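Local coordinates for protein farnesyl diphosphate phosphatase YisP (Bacillus subtilis subsp. subtilis, PDB 3WE9) that hydrolyses farnesyl diphosphate to farnesol and diphosphate, a reaction needed for biofilm formation, although it belongs to the phytoene/squalene synthase family, at residues 86-89 with 90-94; 122-125 with 126-130. All blocks are in the same frame, centred on the assembly; numbering follows the deposited sequence.

Overall arrangement
Both contacts are local, each made between successive turns of a single helix, so neither closes a long loop. From the N terminus the chain runs through helices 6-25, 27-33 and 38-54 before contact 1 (86-89 with 90-94), which makes up most of helix 84-94 and packs against helices 6-25 and 38-54. Helix 98-107 follows, and contact 2 (122-125 with 126-130) then lies in the first part of helix 118-140, beside helices 98-107, 145-165 and 199-221. The two stand in series, neither crossing nor touching, with centres about 24 Å apart. Contact 1 lies toward the periphery of this all-helical monomer, about 21 Å from its centre, and contact 2 at about 10 Å.

Contact 1 (86-89 with 90-94); sequences AFDH and AYRTF
Two successive turns of helix 84-94 meet here, joined by the i to i+4 hydrogen bonds of an alpha-helix. One of them runs from Ala90 N to Ala86 O (3.0 Å), and Tyr91 and Arg92 repeat the pattern on Phe87 and Asp88. One residue further on, the carbonyl of His89 takes two donors from one residue: Thr93 N at 2.8 Å from His89 O, and the Thr93 hydroxyl, whose OG1 lies 2.6 Å from the same His89 O. The hydroxyl comes from above the carbonyl plane, 44° out of it, and is brought there by a chi1 of -56°, which sets OG1 beside its own backbone N. Thr93 OG1 also lies over one face of the His89 imidazole, away from the ring centre. On the outer side, the bent Arg92 chain crosses Asp88, and a long salt bridge joins Asp88 OD2 to Arg92 NH1 (3.6 Å), the carboxylate at the edge of the guanidinium with the two planes 32° apart. Elsewhere on the helix Phe87 CE1 comes 4.3 Å from Tyr91 CD1, while the Phe87 ring also meets Phe101 edge-to-face and Phe50. Ala86, His89 and Ala90 face helix 6-25. The doubly gripped carbonyl ties the Thr93 hydroxyl back onto the preceding turn, whereas the long ion pair probably adds only a modest, solvent-screened attraction.

Contact 2 (122-125 with 126-130); sequences LMYA and YRTGG
Tyr124 O receives the hydroxyl of Thr128, with OG1 2.8 Å away, and Ala125 O receives Gly130 N at 2.9 Å. The second bond is nearly straight, 164° at the hydrogen, and lies in the carbonyl plane; its i to i+5 spacing marks the wider pi-type turn at 126-130 within helix 118-140. Ahead of it the alpha pattern is regular, with Arg127 N 3.0 Å from Met123 O and Tyr126 N bound to Leu122 O. Thr128 OG1 is also hydrogen-bonded to Gln160 NE2 of helix 145-165. A chi1 of 52° sets this OG1 between its backbone N and carbonyl carbon and turns CG2 anti to the carbonyl carbon, over the Tyr124 ring. There the Thr128 methyl, CG2, rests off-centre in a CH-pi contact, 4.3 Å from the Tyr124 centroid. The Arg127 chain, bent at chi3, folds back so that one guanidinium face lies against the backbone of Met123 and Tyr124. Arg127 NH2 comes to the edge of the Tyr124 ring, the two planes 61° apart. Met123 and Tyr126 run side by side in a Met-aromatic contact: Met123 SD is at the ring edge, 3.9 Å from Tyr126 CD2. At the widened turn Thr128 N makes only weak bonds, to Tyr124 O and Ala125 O, so the side-chain hydroxyl supplies the firmer link to Tyr124 O and, through Gln160, joins this turn to helix 145-165.

Contact 1 (86-89 with 90-94)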
# COMPACT_ATOMS: atom_id res chain seq x y z
N ALA A 86 20.26 7.31 -2.74
CA ALA A 86 19.05 7.88 -3.33
C ALA A 86 18.06 8.25 -2.24
O ALA A 86 17.34 9.25 -2.35
CB ALA A 86 18.42 6.89 -4.29
N PHE A 87 18.02 7.45 -1.18
CA PHE A 87 17.10 7.72 -0.08
C PHE A 87 17.47 8.99 0.67
O PHE A 87 16.60 9.78 1.04
CB PHE A 87 17.06 6.53 0.89
CG PHE A 87 16.05 6.68 1.97
CD1 PHE A 87 16.38 7.29 3.17
CD2 PHE A 87 14.74 6.24 1.78
CE1 PHE A 87 15.43 7.47 4.17
CE2 PHE A 87 13.78 6.41 2.77
CZ PHE A 87 14.13 7.02 3.97
N ASP A 88 18.77 9.20 0.90
CA ASP A 88 19.21 10.41 1.59
C ASP A 88 18.91 11.62 0.72
O ASP A 88 18.54 12.68 1.22
CB ASP A 88 20.71 10.37 1.89
CG ASP A 88 21.21 11.69 2.46
OD1 ASP A 88 20.75 12.09 3.55
OD2 ASP A 88 22.07 12.33 1.82
N HIS A 89 19.08 11.46 -0.59
CA HIS A 89 18.82 12.55 -1.51
C HIS A 89 17.35 12.95 -1.42
O HIS A 89 17.02 14.13 -1.30
CB HIS A 89 19.14 12.14 -2.95
CG HIS A 89 18.79 13.20 -3.95
ND1 HIS A 89 19.63 14.25 -4.24
CD2 HIS A 89 17.68 13.39 -4.70
CE1 HIS A 89 19.05 15.05 -5.12
NE2 HIS A 89 17.87 14.55 -5.42
N ALA A 90 16.47 11.95 -1.48
CA ALA A 90 15.03 12.19 -1.41
C ALA A 90 14.68 12.85 -0.08
O ALA A 90 13.87 13.79 -0.02
CB ALA A 90 14.27 10.88 -1.55
N TYR A 91 15.30 12.36 0.98
CA TYR A 91 15.07 12.87 2.32
C TYR A 91 15.40 14.36 2.43
O TYR A 91 14.63 15.14 2.99
CB TYR A 91 15.94 12.09 3.31
CG TYR A 91 15.57 12.31 4.75
CD1 TYR A 91 14.57 11.54 5.35
CD2 TYR A 91 16.21 13.28 5.52
CE1 TYR A 91 14.22 11.73 6.68
CE2 TYR A 91 15.86 13.49 6.85
CZ TYR A 91 14.87 12.71 7.42
OH TYR A 91 14.53 12.90 8.75
N ARG A 92 16.55 14.74 1.88
CA ARG A 92 17.00 16.13 1.92
C ARG A 92 16.26 17.02 0.93
O ARG A 92 16.07 18.21 1.18
CB ARG A 92 18.50 16.18 1.63
CG ARG A 92 19.38 15.61 2.74
CD ARG A 92 20.81 15.46 2.26
NE ARG A 92 21.14 16.51 1.32
CZ ARG A 92 21.44 16.31 0.04
NH1 ARG A 92 21.47 15.08 -0.46
NH2 ARG A 92 21.69 17.35 -0.74
N THR A 93 15.85 16.45 -0.19
CA THR A 93 15.14 17.20 -1.21
C THR A 93 13.72 17.57 -0.82
O THR A 93 13.26 18.69 -1.10
CB THR A 93 15.11 16.41 -2.53
OG1 THR A 93 16.45 16.09 -2.93
CG2 THR A 93 14.43 17.23 -3.63
N PHE A 94 13.01 16.64 -0.18
CA PHE A 94 11.62 16.87 0.21
C PHE A 94 11.37 17.06 1.70
O PHE A 94 10.21 17.12 2.13
CB PHE A 94 10.77 15.72 -0.33
CG PHE A 94 10.65 15.73 -1.83
CD1 PHE A 94 9.75 16.57 -2.46
CD2 PHE A 94 11.50 14.93 -2.60
CE1 PHE A 94 9.69 16.64 -3.86
CE2 PHE A 94 11.45 14.99 -4.00
CZ PHE A 94 10.54 15.84 -4.63

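Contact 2 (122-125 with 126-130)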
# COMPACT_ATOMS: atom_id res chain seq x y z
N LEU A 122 -6.28 -3.34 11.89
CA LEU A 122 -6.28 -1.93 11.50
C LEU A 122 -5.05 -1.20 12.02
O LEU A 122 -4.46 -0.38 11.31
CB LEU A 122 -7.53 -1.22 12.03
CG LEU A 122 -8.88 -1.70 11.47
CD1 LEU A 122 -10.02 -0.92 12.10
CD2 LEU A 122 -8.87 -1.54 9.96
N MET A 123 -4.67 -1.50 13.25
CA MET A 123 -3.50 -0.88 13.86
C MET A 123 -2.27 -1.29 13.07
O MET A 123 -1.34 -0.50 12.87
CB MET A 123 -3.38 -1.33 15.32
CG MET A 123 -2.11 -0.86 16.03
SD MET A 123 -1.82 0.92 15.95
CE MET A 123 -3.30 1.55 16.65
N TYR A 124 -2.26 -2.54 12.61
CA TYR A 124 -1.13 -3.02 11.84
C TYR A 124 -1.04 -2.34 10.47
O TYR A 124 0.04 -1.99 10.01
CB TYR A 124 -1.22 -4.52 11.64
CG TYR A 124 -0.01 -5.05 10.93
CD1 TYR A 124 1.26 -4.89 11.48
CD2 TYR A 124 -0.11 -5.67 9.69
CE1 TYR A 124 2.40 -5.33 10.82
CE2 TYR A 124 1.02 -6.12 9.02
CZ TYR A 124 2.27 -5.94 9.59
OH TYR A 124 3.39 -6.40 8.94
N ALA A 125 -2.19 -2.19 9.81
CA ALA A 125 -2.22 -1.54 8.50
C ALA A 125 -1.81 -0.08 8.68
O ALA A 125 -1.19 0.52 7.81
CB ALA A 125 -3.62 -1.62 7.91
N TYR A 126 -2.17 0.47 9.83
CA TYR A 126 -1.85 1.86 10.16
C TYR A 126 -0.35 2.07 10.31
O TYR A 126 0.22 3.01 9.75
CB TYR A 126 -2.57 2.26 11.45
CG TYR A 126 -2.15 3.61 12.01
CD1 TYR A 126 -2.26 4.77 11.26
CD2 TYR A 126 -1.63 3.71 13.30
CE1 TYR A 126 -1.87 6.01 11.77
CE2 TYR A 126 -1.23 4.94 13.83
CZ TYR A 126 -1.36 6.09 13.05
OH TYR A 126 -0.98 7.31 13.57
N ARG A 127 0.31 1.17 11.04
CA ARG A 127 1.74 1.27 11.29
C ARG A 127 2.61 0.98 10.08
O ARG A 127 3.79 1.33 10.07
CB ARG A 127 2.15 0.33 12.43
CG ARG A 127 1.36 0.51 13.72
CD ARG A 127 1.87 -0.45 14.80
NE ARG A 127 1.86 -1.84 14.34
CZ ARG A 127 1.02 -2.77 14.79
NH1 ARG A 127 0.11 -2.47 15.71
NH2 ARG A 127 1.08 -4.01 14.32
N THR A 128 2.04 0.33 9.07
CA THR A 128 2.81 0.01 7.87
C THR A 128 2.33 0.85 6.68
O THR A 128 3.01 1.80 6.28
CB THR A 128 2.73 -1.51 7.54
OG1 THR A 128 1.36 -1.94 7.52
CG2 THR A 128 3.49 -2.31 8.60
N GLY A 129 1.17 0.52 6.13
CA GLY A 129 0.64 1.29 5.01
C GLY A 129 0.38 2.74 5.37
O GLY A 129 0.72 3.65 4.61
N GLY A 130 -0.22 2.97 6.54
CA GLY A 130 -0.50 4.34 6.96
C GLY A 130 0.79 5.14 7.11
O GLY A 130 0.85 6.32 6.74